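Local coordinates for tRNA (cytosine(72)-C(5))-methyltransferase (Pyrococcus horikoshii, PDB 5ZVE), which methylates the C5 position of cytosine 72 in several tRNAs, using S-adenosyl-L-methionine as the methyl donor, at residues N233-R236 / K237-E240; A296-R299 / Y300-F304; K49-G52 / E53-E57. All blocks are in the same frame, centred on the assembly; numbering follows the deposited sequence.

Contact 1: N233-R236 / K237-E240. With SAH (S-adenosyl-L-homocysteine), chain C.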
ATOM      1  N   ASN A 233      10.188 -13.118  -8.199  1.00 45.57           N
ATOM      2  CA  ASN A 233       8.869 -13.542  -7.746  1.00 45.39           C
ATOM      3  C   ASN A 233       7.846 -12.416  -7.851  1.00 46.72           C
ATOM      4  O   ASN A 233       6.740 -12.612  -8.357  1.00 43.11           O
ATOM      5  CB  ASN A 233       8.935 -14.056  -6.309  1.00 45.84           C
ATOM      6  CG  ASN A 233       9.794 -15.297  -6.177  1.00 58.98           C
ATOM      7  OD1 ASN A 233      10.067 -15.985  -7.163  1.00 56.30           O
ATOM      8  ND2 ASN A 233      10.223 -15.594  -4.955  1.00 68.02           N
ATOM      9  N   ARG A 234       8.218 -11.240  -7.357  1.00 41.64           N
ATOM     10  CA  ARG A 234       7.355 -10.073  -7.463  1.00 42.91           C
ATOM     11  C   ARG A 234       7.154  -9.680  -8.928  1.00 42.15           C
ATOM     12  O   ARG A 234       6.087  -9.193  -9.305  1.00 36.63           O
ATOM     13  CB  ARG A 234       7.925  -8.908  -6.644  1.00 33.14           C
ATOM     14  CG  ARG A 234       7.942  -9.189  -5.145  1.00 31.52           C
ATOM     15  CD  ARG A 234       8.699  -8.130  -4.365  1.00 34.10           C
ATOM     16  NE  ARG A 234       8.068  -6.813  -4.428  1.00 30.70           N
ATOM     17  CZ  ARG A 234       6.973  -6.461  -3.759  1.00 31.12           C
ATOM     18  NH1 ARG A 234       6.365  -7.327  -2.960  1.00 25.93           N
ATOM     19  NH2 ARG A 234       6.481  -5.233  -3.890  1.00 30.80           N
ATOM     20  N   LEU A 235       8.172  -9.901  -9.753  1.00 40.09           N
ATOM     21  CA  LEU A 235       8.020  -9.721 -11.194  1.00 39.53           C
ATOM     22  C   LEU A 235       7.086 -10.771 -11.787  1.00 36.74           C
ATOM     23  O   LEU A 235       6.334 -10.490 -12.714  1.00 39.94           O
ATOM     24  CB  LEU A 235       9.378  -9.769 -11.891  1.00 36.29           C
ATOM     25  CG  LEU A 235      10.180  -8.472 -11.827  1.00 37.83           C
ATOM     26  CD1 LEU A 235      11.525  -8.651 -12.500  1.00 35.69           C
ATOM     27  CD2 LEU A 235       9.399  -7.350 -12.479  1.00 38.81           C
ATOM     28  N   ARG A 236       7.151 -11.987 -11.259  1.00 42.44           N
ATOM     29  CA  ARG A 236       6.243 -13.052 -11.675  1.00 42.19           C
ATOM     30  C   ARG A 236       4.791 -12.685 -11.367  1.00 43.11           C
ATOM     31  O   ARG A 236       3.894 -12.921 -12.176  1.00 40.73           O
ATOM     32  CB  ARG A 236       6.615 -14.369 -10.993  1.00 41.47           C
ATOM     33  CG  ARG A 236       5.744 -15.548 -11.387  1.00 53.72           C
ATOM     34  CD  ARG A 236       6.291 -16.838 -10.802  1.00 53.62           C
ATOM     35  NE  ARG A 236       7.728 -16.955 -11.033  1.00 60.34           N
ATOM     36  CZ  ARG A 236       8.449 -18.035 -10.751  1.00 67.58           C
ATOM     37  NH1 ARG A 236       7.870 -19.105 -10.224  1.00 74.61           N
ATOM     38  NH2 ARG A 236       9.751 -18.045 -11.000  1.00 62.26           N
ATOM     39  N   LYS A 237       4.562 -12.122 -10.184  1.00 41.40           N
ATOM     40  CA  LYS A 237       3.240 -11.633  -9.823  1.00 35.70           C
ATOM     41  C   LYS A 237       2.830 -10.489 -10.741  1.00 38.29           C
ATOM     42  O   LYS A 237       1.659 -10.357 -11.107  1.00 37.58           O
ATOM     43  CB  LYS A 237       3.204 -11.183  -8.362  1.00 37.85           C
ATOM     44  CG  LYS A 237       1.822 -10.747  -7.896  1.00 41.63           C
ATOM     45  CD  LYS A 237       0.821 -11.881  -8.049  1.00 38.40           C
ATOM     46  CE  LYS A 237      -0.565 -11.473  -7.583  1.00 48.03           C
ATOM     47  NZ  LYS A 237      -1.542 -12.592  -7.707  1.00 51.03           N
ATOM     48  N   MET A 238       3.804  -9.666 -11.117  1.00 35.36           N
ATOM     49  CA  MET A 238       3.542  -8.528 -11.988  1.00 33.13           C
ATOM     50  C   MET A 238       3.122  -8.982 -13.383  1.00 35.71           C
ATOM     51  O   MET A 238       2.265  -8.358 -14.012  1.00 35.12           O
ATOM     52  CB  MET A 238       4.771  -7.622 -12.069  1.00 30.86           C
ATOM     53  CG  MET A 238       4.604  -6.437 -12.991  1.00 31.52           C
ATOM     54  SD  MET A 238       5.728  -5.084 -12.597  1.00 32.24           S
ATOM     55  CE  MET A 238       5.191  -3.869 -13.786  1.00 29.97           C
ATOM     56  N   GLU A 239       3.724 -10.070 -13.858  1.00 34.82           N
ATOM     57  CA  GLU A 239       3.346 -10.656 -15.143  1.00 40.97           C
ATOM     58  C   GLU A 239       1.880 -11.086 -15.145  1.00 33.19           C
ATOM     59  O   GLU A 239       1.164 -10.880 -16.125  1.00 32.14           O
ATOM     60  CB  GLU A 239       4.238 -11.858 -15.475  1.00 38.34           C
ATOM     61  CG  GLU A 239       5.630 -11.496 -15.966  1.00 44.19           C
ATOM     62  CD  GLU A 239       6.561 -12.696 -16.042  1.00 47.86           C
ATOM     63  OE1 GLU A 239       6.123 -13.815 -15.704  1.00 51.32           O
ATOM     64  OE2 GLU A 239       7.731 -12.521 -16.444  1.00 61.00           O
ATOM     65  N   GLU A 240       1.444 -11.686 -14.043  1.00 33.50           N
ATOM     66  CA  GLU A 240       0.063 -12.128 -13.907  1.00 36.84           C
ATOM     67  C   GLU A 240      -0.885 -10.937 -13.852  1.00 37.32           C
ATOM     68  O   GLU A 240      -1.952 -10.954 -14.466  1.00 38.19           O
ATOM     69  CB  GLU A 240      -0.106 -12.988 -12.652  1.00 35.59           C
ATOM     70  CG  GLU A 240       0.784 -14.222 -12.616  1.00 36.62           C
ATOM     71  CD  GLU A 240       0.769 -14.917 -11.267  1.00 46.55           C
ATOM     72  OE1 GLU A 240      -0.201 -14.724 -10.500  1.00 52.73           O
ATOM     73  OE2 GLU A 240       1.728 -15.658 -10.970  1.00 55.47           O
TER
HETATM   74  N   SAH C 401       5.698   0.522  -7.185  1.00 21.31           N
HETATM   75  CA  SAH C 401       5.140  -0.783  -6.847  1.00 24.17           C
HETATM   76  CB  SAH C 401       5.572  -1.228  -5.450  1.00 27.48           C
HETATM   77  CG  SAH C 401       7.015  -0.901  -5.055  1.00 25.94           C
HETATM   78  SD  SAH C 401       7.505  -1.833  -3.584  1.00 29.95           S
HETATM   79  C   SAH C 401       3.617  -0.836  -6.995  1.00 27.90           C
HETATM   80  O   SAH C 401       2.946   0.188  -7.119  1.00 27.05           O
HETATM   81  OXT SAH C 401       3.017  -1.910  -6.999  1.00 25.63           O
HETATM   82  C5' SAH C 401       9.280  -1.559  -3.852  1.00 28.39           C
HETATM   83  C4' SAH C 401       9.928  -2.542  -4.824  1.00 31.48           C
HETATM   84  O4' SAH C 401      11.297  -2.228  -4.981  1.00 32.68           O
HETATM   85  C3' SAH C 401       9.880  -3.998  -4.380  1.00 33.52           C
HETATM   86  O3' SAH C 401       9.100  -4.732  -5.295  1.00 28.40           O
HETATM   87  C2' SAH C 401      11.309  -4.500  -4.458  1.00 28.73           C
HETATM   88  O2' SAH C 401      11.363  -5.715  -5.163  1.00 32.63           O
HETATM   89  C1' SAH C 401      12.005  -3.419  -5.260  1.00 31.02           C
HETATM   90  N9  SAH C 401      13.448  -3.280  -4.964  1.00 32.92           N
HETATM   91  C8  SAH C 401      14.081  -3.297  -3.747  1.00 35.45           C
HETATM   92  N7  SAH C 401      15.409  -3.124  -3.949  1.00 31.85           N
HETATM   93  C5  SAH C 401      15.633  -2.998  -5.276  1.00 34.29           C
HETATM   94  C6  SAH C 401      16.789  -2.805  -6.025  1.00 37.60           C
HETATM   95  N6  SAH C 401      17.978  -2.709  -5.436  1.00 35.16           N
HETATM   96  N1  SAH C 401      16.694  -2.710  -7.397  1.00 40.64           N
HETATM   97  C2  SAH C 401      15.464  -2.807  -8.019  1.00 39.85           C
HETATM   98  N3  SAH C 401      14.323  -3.000  -7.270  1.00 37.18           N
HETATM   99  C4  SAH C 401      14.408  -3.093  -5.921  1.00 32.14           C
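Ribose oxygen O3' of SAH is gripped by two N-H groups of R234. The shorter bond is very short: R234 NE to SAH O3' is 2.5 Å, with an N-H...O angle of 153°. R234 NH2 adds a weak, more bent bond of 3.0 Å to SAH O3'. The hydroxyl sits at the edge of the guanidinium, near its plane. A bend at chi3 (65°) turns NE and NH2 toward the ribose. NH2 also passes 3.6 Å from the sulfur SD of SAH and makes a weak hydrogen bond to A207 O. With a methionine in its place, O3' would probably lose both of these donors, and the A207 carbonyl would lose this mate.

R234 is an S-adenosyl-L-methionine binding residue. It lies near the start of helix 232-245, the helix of the beta-alpha-beta unit between strands 225-229 and 250-254 in this class I methyltransferase domain. The turns behind it are tied by ordinary i to i+4 bonds. K237 N bonds N233 O, M238 N bonds R234 O at 3.0 Å, and E239 N bonds L235 O. The bond from E240 N to R236 O is weak, at 3.3 Å.

On the buried side, L235 CD2 lies 4.3 Å from M238 SD. L235 also touches D229, while both L235 and M238 pack on L252 of strand 250-254. On the exposed side, E240 lies against the preceding turn, its CG 3.4 Å from R236 O. Its OE1 forms a long salt bridge of 3.8 Å with K237 NZ.

Contact 2: A296-R299 / Y300-F304. With SAH (S-adenosyl-L-homocysteine), chain C.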
ATOM      1  N   ALA A 296      19.374   3.754   7.403  1.00 30.72           N
ATOM      2  CA  ALA A 296      19.889   2.800   6.428  1.00 28.80           C
ATOM      3  C   ALA A 296      19.088   2.841   5.132  1.00 30.15           C
ATOM      4  O   ALA A 296      19.658   2.873   4.047  1.00 30.72           O
ATOM      5  CB  ALA A 296      19.884   1.396   7.008  1.00 27.54           C
ATOM      6  N   THR A 297      17.763   2.841   5.252  1.00 30.24           N
ATOM      7  CA  THR A 297      16.896   2.822   4.078  1.00 28.07           C
ATOM      8  C   THR A 297      16.958   4.136   3.301  1.00 25.91           C
ATOM      9  O   THR A 297      16.933   4.131   2.072  1.00 25.46           O
ATOM     10  CB  THR A 297      15.442   2.529   4.471  1.00 27.91           C
ATOM     11  OG1 THR A 297      15.392   1.303   5.211  1.00 24.03           O
ATOM     12  CG2 THR A 297      14.561   2.412   3.237  1.00 24.90           C
ATOM     13  N   ALA A 298      17.032   5.255   4.017  1.00 22.32           N
ATOM     14  CA  ALA A 298      17.181   6.556   3.370  1.00 25.66           C
ATOM     15  C   ALA A 298      18.459   6.590   2.542  1.00 29.62           C
ATOM     16  O   ALA A 298      18.473   7.106   1.422  1.00 30.34           O
ATOM     17  CB  ALA A 298      17.186   7.670   4.394  1.00 26.43           C
ATOM     18  N   ARG A 299      19.531   6.035   3.100  1.00 28.45           N
ATOM     19  CA  ARG A 299      20.810   5.983   2.397  1.00 34.31           C
ATOM     20  C   ARG A 299      20.688   5.070   1.182  1.00 30.96           C
ATOM     21  O   ARG A 299      21.237   5.353   0.117  1.00 28.59           O
ATOM     22  CB  ARG A 299      21.925   5.508   3.338  1.00 30.43           C
ATOM     23  CG  ARG A 299      23.326   5.526   2.730  1.00 38.34           C
ATOM     24  CD  ARG A 299      24.412   5.340   3.798  1.00 39.28           C
ATOM     25  NE  ARG A 299      24.251   4.093   4.544  1.00 41.54           N
ATOM     26  CZ  ARG A 299      23.838   4.020   5.806  1.00 44.48           C
ATOM     27  NH1 ARG A 299      23.547   5.128   6.476  1.00 45.12           N
ATOM     28  NH2 ARG A 299      23.717   2.839   6.400  1.00 47.66           N
ATOM     29  N   TYR A 300      19.927   3.997   1.343  1.00 25.98           N
ATOM     30  CA  TYR A 300      19.693   3.043   0.266  1.00 28.54           C
ATOM     31  C   TYR A 300      18.919   3.689  -0.892  1.00 28.48           C
ATOM     32  O   TYR A 300      19.181   3.407  -2.058  1.00 28.49           O
ATOM     33  CB  TYR A 300      18.941   1.829   0.818  1.00 30.84           C
ATOM     34  CG  TYR A 300      18.628   0.731  -0.174  1.00 31.91           C
ATOM     35  CD1 TYR A 300      19.642   0.072  -0.857  1.00 30.54           C
ATOM     36  CD2 TYR A 300      17.315   0.328  -0.400  1.00 31.59           C
ATOM     37  CE1 TYR A 300      19.360  -0.945  -1.753  1.00 30.32           C
ATOM     38  CE2 TYR A 300      17.021  -0.688  -1.293  1.00 28.63           C
ATOM     39  CZ  TYR A 300      18.046  -1.321  -1.967  1.00 36.98           C
ATOM     40  OH  TYR A 300      17.765  -2.334  -2.858  1.00 35.05           O
ATOM     41  N   GLN A 301      17.982   4.574  -0.565  1.00 23.89           N
ATOM     42  CA  GLN A 301      17.155   5.227  -1.581  1.00 29.69           C
ATOM     43  C   GLN A 301      17.950   6.221  -2.432  1.00 30.91           C
ATOM     44  O   GLN A 301      17.652   6.414  -3.610  1.00 24.99           O
ATOM     45  CB  GLN A 301      15.973   5.937  -0.921  1.00 26.71           C
ATOM     46  CG  GLN A 301      14.975   4.990  -0.263  1.00 25.63           C
ATOM     47  CD  GLN A 301      14.098   5.697   0.739  1.00 25.19           C
ATOM     48  OE1 GLN A 301      14.424   6.793   1.191  1.00 28.51           O
ATOM     49  NE2 GLN A 301      12.986   5.069   1.111  1.00 27.09           N
ATOM     50  N   ARG A 302      18.960   6.847  -1.828  1.00 29.49           N
ATOM     51  CA  ARG A 302      19.787   7.828  -2.525  1.00 26.55           C
ATOM     52  C   ARG A 302      20.483   7.227  -3.735  1.00 23.14           C
ATOM     53  O   ARG A 302      20.706   7.909  -4.731  1.00 27.39           O
ATOM     54  CB  ARG A 302      20.817   8.442  -1.580  1.00 32.13           C
ATOM     55  CG  ARG A 302      20.230   9.493  -0.659  1.00 30.72           C
ATOM     56  CD  ARG A 302      21.237   9.991   0.363  1.00 34.06           C
ATOM     57  NE  ARG A 302      20.555  10.614   1.492  1.00 39.46           N
ATOM     58  CZ  ARG A 302      20.601  10.150   2.735  1.00 44.93           C
ATOM     59  NH1 ARG A 302      21.323   9.074   3.017  1.00 38.55           N
ATOM     60  NH2 ARG A 302      19.941  10.774   3.703  1.00 41.90           N
ATOM     61  N   ALA A 303      20.832   5.951  -3.641  1.00 24.71           N
ATOM     62  CA  ALA A 303      21.425   5.249  -4.768  1.00 27.11           C
ATOM     63  C   ALA A 303      20.464   5.200  -5.953  1.00 29.83           C
ATOM     64  O   ALA A 303      20.869   5.445  -7.092  1.00 32.15           O
ATOM     65  CB  ALA A 303      21.845   3.848  -4.350  1.00 27.30           C
ATOM     66  N   PHE A 304      19.192   4.897  -5.680  1.00 26.77           N
ATOM     67  CA  PHE A 304      18.144   4.919  -6.705  1.00 25.76           C
ATOM     68  C   PHE A 304      17.972   6.306  -7.316  1.00 27.43           C
ATOM     69  O   PHE A 304      17.927   6.475  -8.538  1.00 26.91           O
ATOM     70  CB  PHE A 304      16.797   4.479  -6.118  1.00 27.62           C
ATOM     71  CG  PHE A 304      16.740   3.039  -5.703  1.00 27.15           C
ATOM     72  CD1 PHE A 304      17.354   2.615  -4.536  1.00 30.14           C
ATOM     73  CD2 PHE A 304      16.038   2.114  -6.459  1.00 35.59           C
ATOM     74  CE1 PHE A 304      17.291   1.287  -4.143  1.00 33.16           C
ATOM     75  CE2 PHE A 304      15.968   0.785  -6.070  1.00 30.51           C
ATOM     76  CZ  PHE A 304      16.594   0.373  -4.912  1.00 31.36           C
TER
HETATM   77  N   SAH C 401       5.698   0.522  -7.185  1.00 21.31           N
HETATM   78  CA  SAH C 401       5.140  -0.783  -6.847  1.00 24.17           C
HETATM   79  CB  SAH C 401       5.572  -1.228  -5.450  1.00 27.48           C
HETATM   80  CG  SAH C 401       7.015  -0.901  -5.055  1.00 25.94           C
HETATM   81  SD  SAH C 401       7.505  -1.833  -3.584  1.00 29.95           S
HETATM   82  C   SAH C 401       3.617  -0.836  -6.995  1.00 27.90           C
HETATM   83  O   SAH C 401       2.946   0.188  -7.119  1.00 27.05           O
HETATM   84  OXT SAH C 401       3.017  -1.910  -6.999  1.00 25.63           O
HETATM   85  C5' SAH C 401       9.280  -1.559  -3.852  1.00 28.39           C
HETATM   86  C4' SAH C 401       9.928  -2.542  -4.824  1.00 31.48           C
HETATM   87  O4' SAH C 401      11.297  -2.228  -4.981  1.00 32.68           O
HETATM   88  C3' SAH C 401       9.880  -3.998  -4.380  1.00 33.52           C
HETATM   89  O3' SAH C 401       9.100  -4.732  -5.295  1.00 28.40           O
HETATM   90  C2' SAH C 401      11.309  -4.500  -4.458  1.00 28.73           C
HETATM   91  O2' SAH C 401      11.363  -5.715  -5.163  1.00 32.63           O
HETATM   92  C1' SAH C 401      12.005  -3.419  -5.260  1.00 31.02           C
HETATM   93  N9  SAH C 401      13.448  -3.280  -4.964  1.00 32.92           N
HETATM   94  C8  SAH C 401      14.081  -3.297  -3.747  1.00 35.45           C
HETATM   95  N7  SAH C 401      15.409  -3.124  -3.949  1.00 31.85           N
HETATM   96  C5  SAH C 401      15.633  -2.998  -5.276  1.00 34.29           C
HETATM   97  C6  SAH C 401      16.789  -2.805  -6.025  1.00 37.60           C
HETATM   98  N6  SAH C 401      17.978  -2.709  -5.436  1.00 35.16           N
HETATM   99  N1  SAH C 401      16.694  -2.710  -7.397  1.00 40.64           N
HETATM  100  C2  SAH C 401      15.464  -2.807  -8.019  1.00 39.85           C
HETATM  101  N3  SAH C 401      14.323  -3.000  -7.270  1.00 37.18           N
HETATM  102  C4  SAH C 401      14.408  -3.093  -5.921  1.00 32.14           C
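Helix 291-310 gives two residues of the S-adenosyl-L-methionine site, Y300 and F304, to the adenine. They stand one turn apart. SAH N6 donates to Y300 OH at 2.6 Å, with an angle of 156°. SAH N7 is also close to the hydroxyl and lies at the ring edge, in the plane of the ring. In Y300, CG is anti to the backbone N (chi1 -179°), which swings the ring off the helix toward the base. F304 reaches the adenine differently. Its ring comes edge-on over the face of the base, with F304 CZ 3.4 Å from SAH C6. The two rings also touch: F304 CE1 lies over one face of the Y300 ring, toward its rim.

In the chain the helix comes after strand 267-273 and before strand 316-322, which pair in parallel in the sheet of the Rossmann-like methyltransferase fold. Y300 is an S-adenosyl-L-methionine binding residue, and D256 holds the same ligand by a hydrogen bond of its own. Behind Y300 three i to i+4 bonds tie the turns. Y300 N bonds A296 O, Q301 N bonds T297 O at 2.9 Å, and R302 N bonds A298 O.

On the next side of the helix, T297 and Q301 cross at a slant, with T297 CG2 3.7 Å from Q301 NE2. Their polar ends look elsewhere: T297 OG1 bonds H293 O, and Q301 NE2 bonds P275 O. Further round, the extended R302 chain brings its guanidinium alongside the preceding turn. A298 O lies over one of its faces, and R302 NH1 comes within 3.2 Å of R299 CA. A298 O also accepts a hydrogen bond from N333 ND2.

Contact 3: K49-G52 / E53-E57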
ATOM      1  N   LYS A  49     -19.965   1.465 -15.255  1.00 24.34           N
ATOM      2  CA  LYS A  49     -20.223   0.067 -15.571  1.00 23.02           C
ATOM      3  C   LYS A  49     -19.743  -0.861 -14.460  1.00 29.43           C
ATOM      4  O   LYS A  49     -20.460  -1.784 -14.065  1.00 28.52           O
ATOM      5  CB  LYS A  49     -19.563  -0.307 -16.897  1.00 25.27           C
ATOM      6  CG  LYS A  49     -20.232   0.322 -18.115  1.00 30.26           C
ATOM      7  CD  LYS A  49     -21.412  -0.502 -18.604  1.00 33.60           C
ATOM      8  CE  LYS A  49     -20.942  -1.645 -19.498  1.00 44.13           C
ATOM      9  NZ  LYS A  49     -22.055  -2.282 -20.262  1.00 43.88           N
ATOM     10  N   LEU A  50     -18.525  -0.624 -13.967  1.00 28.96           N
ATOM     11  CA  LEU A  50     -17.964  -1.430 -12.884  1.00 26.48           C
ATOM     12  C   LEU A  50     -18.814  -1.332 -11.622  1.00 24.17           C
ATOM     13  O   LEU A  50     -19.081  -2.336 -10.969  1.00 25.12           O
ATOM     14  CB  LEU A  50     -16.525  -1.005 -12.579  1.00 22.32           C
ATOM     15  CG  LEU A  50     -15.882  -1.723 -11.391  1.00 22.63           C
ATOM     16  CD1 LEU A  50     -15.980  -3.235 -11.556  1.00 21.00           C
ATOM     17  CD2 LEU A  50     -14.426  -1.290 -11.198  1.00 23.14           C
ATOM     18  N   ILE A  51     -19.232  -0.115 -11.291  1.00 24.71           N
ATOM     19  CA  ILE A  51     -20.120   0.125 -10.159  1.00 24.39           C
ATOM     20  C   ILE A  51     -21.362  -0.756 -10.259  1.00 31.13           C
ATOM     21  O   ILE A  51     -21.746  -1.407  -9.286  1.00 26.83           O
ATOM     22  CB  ILE A  51     -20.539   1.602 -10.087  1.00 27.23           C
ATOM     23  CG1 ILE A  51     -19.429   2.431  -9.448  1.00 24.54           C
ATOM     24  CG2 ILE A  51     -21.850   1.775  -9.323  1.00 24.51           C
ATOM     25  CD1 ILE A  51     -19.726   3.898  -9.442  1.00 26.36           C
ATOM     26  N   GLY A  52     -21.981  -0.770 -11.440  1.00 25.66           N
ATOM     27  CA  GLY A  52     -23.112  -1.645 -11.695  1.00 29.80           C
ATOM     28  C   GLY A  52     -22.799  -3.091 -11.347  1.00 33.16           C
ATOM     29  O   GLY A  52     -23.624  -3.781 -10.750  1.00 35.82           O
ATOM     30  N   GLU A  53     -21.601  -3.545 -11.714  1.00 30.97           N
ATOM     31  CA  GLU A  53     -21.169  -4.915 -11.440  1.00 31.49           C
ATOM     32  C   GLU A  53     -20.969  -5.164  -9.950  1.00 33.35           C
ATOM     33  O   GLU A  53     -21.306  -6.233  -9.443  1.00 33.45           O
ATOM     34  CB  GLU A  53     -19.878  -5.243 -12.198  1.00 34.81           C
ATOM     35  CG  GLU A  53     -20.059  -5.336 -13.701  1.00 37.66           C
ATOM     36  CD  GLU A  53     -21.087  -6.384 -14.091  1.00 47.70           C
ATOM     37  OE1 GLU A  53     -21.169  -7.427 -13.405  1.00 48.07           O
ATOM     38  OE2 GLU A  53     -21.823  -6.159 -15.076  1.00 57.67           O
ATOM     39  N   LEU A  54     -20.419  -4.175  -9.254  1.00 31.14           N
ATOM     40  CA  LEU A  54     -20.168  -4.304  -7.825  1.00 28.00           C
ATOM     41  C   LEU A  54     -21.454  -4.219  -7.006  1.00 33.22           C
ATOM     42  O   LEU A  54     -21.572  -4.849  -5.954  1.00 31.29           O
ATOM     43  CB  LEU A  54     -19.177  -3.234  -7.362  1.00 27.55           C
ATOM     44  CG  LEU A  54     -17.775  -3.325  -7.971  1.00 27.05           C
ATOM     45  CD1 LEU A  54     -16.936  -2.109  -7.600  1.00 23.46           C
ATOM     46  CD2 LEU A  54     -17.089  -4.610  -7.527  1.00 27.70           C
ATOM     47  N   LYS A  55     -22.415  -3.429  -7.473  1.00 32.79           N
ATOM     48  CA  LYS A  55     -23.701  -3.354  -6.794  1.00 31.76           C
ATOM     49  C   LYS A  55     -24.430  -4.686  -6.907  1.00 35.69           C
ATOM     50  O   LYS A  55     -25.095  -5.116  -5.964  1.00 33.05           O
ATOM     51  CB  LYS A  55     -24.554  -2.215  -7.352  1.00 29.22           C
ATOM     52  CG  LYS A  55     -24.190  -0.865  -6.761  1.00 34.23           C
ATOM     53  CD  LYS A  55     -24.915   0.273  -7.453  1.00 40.68           C
ATOM     54  CE  LYS A  55     -24.691   1.588  -6.719  1.00 45.50           C
ATOM     55  NZ  LYS A  55     -25.230   2.752  -7.477  1.00 58.26           N
ATOM     56  N   LYS A  56     -24.296  -5.330  -8.064  1.00 34.55           N
ATOM     57  CA  LYS A  56     -24.816  -6.680  -8.266  1.00 38.03           C
ATOM     58  C   LYS A  56     -24.345  -7.654  -7.189  1.00 38.69           C
ATOM     59  O   LYS A  56     -25.089  -8.538  -6.776  1.00 42.78           O
ATOM     60  CB  LYS A  56     -24.411  -7.210  -9.645  1.00 37.52           C
ATOM     61  CG  LYS A  56     -25.194  -6.611 -10.799  1.00 45.69           C
ATOM     62  CD  LYS A  56     -24.757  -7.205 -12.129  1.00 46.16           C
ATOM     63  CE  LYS A  56     -25.317  -6.406 -13.299  1.00 51.77           C
ATOM     64  NZ  LYS A  56     -24.735  -6.848 -14.599  1.00 59.03           N
ATOM     65  N   GLU A  57     -23.102  -7.496  -6.745  1.00 39.29           N
ATOM     66  CA  GLU A  57     -22.521  -8.397  -5.754  1.00 40.56           C
ATOM     67  C   GLU A  57     -22.801  -7.941  -4.322  1.00 39.60           C
ATOM     68  O   GLU A  57     -22.260  -8.506  -3.373  1.00 38.45           O
ATOM     69  CB  GLU A  57     -21.010  -8.524  -5.969  1.00 40.17           C
ATOM     70  CG  GLU A  57     -20.603  -9.072  -7.335  1.00 41.21           C
ATOM     71  CD  GLU A  57     -20.599 -10.591  -7.391  1.00 46.15           C
ATOM     72  OE1 GLU A  57     -19.694 -11.158  -8.043  1.00 53.39           O
ATOM     73  OE2 GLU A  57     -21.498 -11.220  -6.792  1.00 48.29           O
TER
HETATM   74  O   HOH W   1     -22.452  -3.244 -15.525  1.00 29.19           O
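L50 and L54 meet one turn apart on the buried side of helix 47-56, in the ferredoxin-like region. L50 CG lies 4.0 Å from L54 CD1, and the two side chains cross at a slant. L50 has CG anti to the backbone N (chi1 176°), which sets its branch beside L54. Next to this pair, I51 and K55 run side by side and point the same way. I51 CG2 touches the K55 chain at CE, 3.9 Å away. The aliphatic part of K55 lies along the isoleucine while the residue stays exposed.

E53 and K56 meet on another side of the helix. K56 NZ forms a salt bridge of 3.0 Å with E53 OE2, and it meets that oxygen from above the carboxylate plane. A bend at chi2 (-58°) of E53 turns the carboxylate toward K56 NZ and toward a bound water. E53 CG itself lies 3.6 Å from K49 O.

The backbone holds these pairs in step. L54 N bonds L50 O and K55 N bonds I51 O, both at 2.8 Å and both nearly in line with the carbonyl. The bonds on the exposed side are longer: E53 N reaches K49 O, and K56 N reaches G52 O at 3.2 Å. E57 N makes weak bonds to E53 O and L54 O.

Outside the segments, the apolar side chains rest on the antiparallel sheet. I51 touches L71 and L54 touches F73, both on strand 70-74. Strand 35-40 adds V40 against L50 and I38 against L54. On the charged side, the water ties the two ends of one turn, donating to K49 O at 2.9 Å and to E53 OE2 at 3.0 Å.

Overall arrangement
Along the chain the order is contact 3, contact 1, contact 2, each local to one helix or its flank. Contact 3 lies at helix 47-56 in the ferredoxin-like region, away from the cofactor site. Contacts 1 and 2 lie on helices 232-245 and 291-310, both in the methyltransferase domain. Their centres are 24 Å apart and they do not touch, with nearest atoms about 11 Å apart. SAH bridges them: contact 1 meets the ribose and contact 2 the adenine, so distant helices share one cofactor site. The centre of contact 3 is 28 Å from that of contact 1 and 43 Å from that of contact 2, on the opposite side of the chain's centre from contact 2.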